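Local coordinates for protein LP04448p (PDB 2QK2) that probably binds tubulin through this TOG domain, as in other XMAP215/Dis1 proteins that track growing microtubule plus ends, at residues V64-S69 with V100-E105. Sequence-based numbering, arbitrary orientation.
Sequences VITKDS and VPSLLE
T66 and S102 make the closest approach between 64-69 and 100-105, which lie on helix 55-67 and helix 93-105, T66 CG2 lying 3.7 Å from S102 CB. The methyl of T66 reaches this position because it stands anti to its own carbonyl carbon, while OG1 (chi1 62°) sits between the backbone N and the carbonyl carbon and hydrogen-bonds to K62 O, one turn back. S102 OG, turned instead beside its backbone N (chi1 -56°), makes a weak hydrogen bond to A98 O. The CA atoms of T66 and S102, the nearest pair, are 6.7 Å apart, spanned by one methyl against one methylene.

Deeper in, the ends of I65 and L103 meet at an oblique angle, I65 CD1 being 4.1 Å from L103 CD2. The extended I65 chain (chi2 170°) carries CD1 toward the neighbouring helix; the CB of L103 points away from 64-69, yet its CD2 branch turns back to it. L118 of helix 112-126 touches both residues, and I65 also packs on A77 and L81 of helix 71-88, setting helix 55-67 beside helix 93-105 as in a HEAT-repeat array. The contact is therefore wholly apolar across the interface: the T66 hydroxyl is bonded, and that of S102 weakly, within its own helix, and cohesion comes from methyl and methylene packing.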
loop_
_atom_site.group_PDB
_atom_site.type_symbol
_atom_site.label_atom_id
_atom_site.label_comp_id
_atom_site.label_asym_id
_atom_site.label_seq_id
_atom_site.Cartn_x
_atom_site.Cartn_y
_atom_site.Cartn_z
ATOM N N VAL A 64 -8.820 10.006 9.722
ATOM C CA VAL A 64 -7.953 11.151 9.468
ATOM C C VAL A 64 -7.496 11.113 8.018
ATOM O O VAL A 64 -7.590 12.104 7.298
ATOM C CB VAL A 64 -6.688 11.143 10.372
ATOM C CG1 VAL A 64 -5.760 12.297 9.978
ATOM C CG2 VAL A 64 -7.083 11.269 11.843
ATOM N N ILE A 65 -7.000 9.957 7.585
ATOM C CA ILE A 65 -6.502 9.815 6.223
ATOM C C ILE A 65 -7.535 10.159 5.159
ATOM O O ILE A 65 -7.250 10.910 4.222
ATOM C CB ILE A 65 -5.972 8.379 5.977
ATOM C CG1 ILE A 65 -4.694 8.165 6.796
ATOM C CG2 ILE A 65 -5.713 8.155 4.485
ATOM C CD1 ILE A 65 -4.201 6.730 6.832
ATOM N N THR A 66 -8.742 9.637 5.313
ATOM C CA THR A 66 -9.775 9.878 4.320
ATOM C C THR A 66 -10.589 11.163 4.456
ATOM O O THR A 66 -11.059 11.699 3.449
ATOM C CB THR A 66 -10.759 8.697 4.272
ATOM O OG1 THR A 66 -11.412 8.575 5.540
ATOM C CG2 THR A 66 -10.021 7.400 3.968
ATOM N N LYS A 67 -10.751 11.674 5.674
ATOM C CA LYS A 67 -11.572 12.870 5.864
ATOM C C LYS A 67 -10.905 14.158 6.344
ATOM O O LYS A 67 -11.524 15.217 6.275
ATOM C CB LYS A 67 -12.724 12.558 6.825
ATOM C CG LYS A 67 -13.599 11.387 6.417
ATOM C CD LYS A 67 -14.259 11.625 5.076
ATOM C CE LYS A 67 -15.232 10.503 4.738
ATOM N NZ LYS A 67 -15.874 10.711 3.405
ATOM N N ASP A 68 -9.670 14.100 6.836
ATOM C CA ASP A 68 -9.046 15.332 7.327
ATOM C C ASP A 68 -8.686 16.280 6.187
ATOM O O ASP A 68 -8.111 15.866 5.180
ATOM C CB ASP A 68 -7.800 15.015 8.157
ATOM C CG ASP A 68 -7.503 16.088 9.199
ATOM O OD1 ASP A 68 -7.185 17.235 8.813
ATOM O OD2 ASP A 68 -7.592 15.783 10.408
ATOM N N SER A 69 -9.035 17.555 6.347
ATOM C CA SER A 69 -8.741 18.553 5.321
ATOM C C SER A 69 -7.290 19.019 5.379
ATOM O O SER A 69 -6.785 19.631 4.437
ATOM C CB SER A 69 -9.670 19.765 5.472
ATOM O OG SER A 69 -9.542 20.350 6.759
ATOM N N VAL A 100 -7.116 -1.056 2.559
ATOM C CA VAL A 100 -6.696 -0.968 1.159
ATOM C C VAL A 100 -7.508 -0.029 0.259
ATOM O O VAL A 100 -6.944 0.871 -0.364
ATOM C CB VAL A 100 -6.610 -2.386 0.527
ATOM C CG1 VAL A 100 -6.376 -2.289 -0.982
ATOM C CG2 VAL A 100 -5.461 -3.165 1.181
ATOM N N PRO A 101 -8.833 -0.222 0.173
ATOM C CA PRO A 101 -9.666 0.644 -0.669
ATOM C C PRO A 101 -9.554 2.132 -0.312
ATOM O O PRO A 101 -9.471 2.984 -1.195
ATOM C CB PRO A 101 -11.077 0.106 -0.425
ATOM C CG PRO A 101 -10.838 -1.344 -0.148
ATOM C CD PRO A 101 -9.633 -1.313 0.756
ATOM N N SER A 102 -9.557 2.435 0.985
ATOM C CA SER A 102 -9.466 3.817 1.459
ATOM C C SER A 102 -8.141 4.458 1.078
ATOM O O SER A 102 -8.099 5.606 0.634
ATOM C CB SER A 102 -9.625 3.876 2.984
ATOM O OG SER A 102 -10.837 3.270 3.390
ATOM N N LEU A 103 -7.056 3.718 1.270
ATOM C CA LEU A 103 -5.735 4.230 0.933
ATOM C C LEU A 103 -5.606 4.501 -0.569
ATOM O O LEU A 103 -5.128 5.567 -0.972
ATOM C CB LEU A 103 -4.657 3.245 1.392
ATOM C CG LEU A 103 -4.463 3.188 2.915
ATOM C CD1 LEU A 103 -3.586 2.001 3.287
ATOM C CD2 LEU A 103 -3.832 4.498 3.401
ATOM N N LEU A 104 -6.033 3.547 -1.394
ATOM C CA LEU A 104 -5.947 3.705 -2.847
ATOM C C LEU A 104 -6.701 4.943 -3.335
ATOM O O LEU A 104 -6.181 5.718 -4.139
ATOM C CB LEU A 104 -6.487 2.459 -3.558
ATOM C CG LEU A 104 -5.638 1.190 -3.411
ATOM C CD1 LEU A 104 -6.368 -0.002 -4.020
ATOM C CD2 LEU A 104 -4.287 1.399 -4.075
ATOM N N GLU A 105 -7.924 5.128 -2.850
ATOM C CA GLU A 105 -8.724 6.282 -3.246
ATOM C C GLU A 105 -8.098 7.605 -2.822
ATOM O O GLU A 105 -8.294 8.633 -3.473
ATOM C CB GLU A 105 -10.131 6.170 -2.666
ATOM C CG GLU A 105 -11.065 5.334 -3.520
ATOM C CD GLU A 105 -12.378 5.029 -2.826
ATOM O OE1 GLU A 105 -12.895 5.924 -2.116
ATOM O OE2 GLU A 105 -12.897 3.900 -3.004
#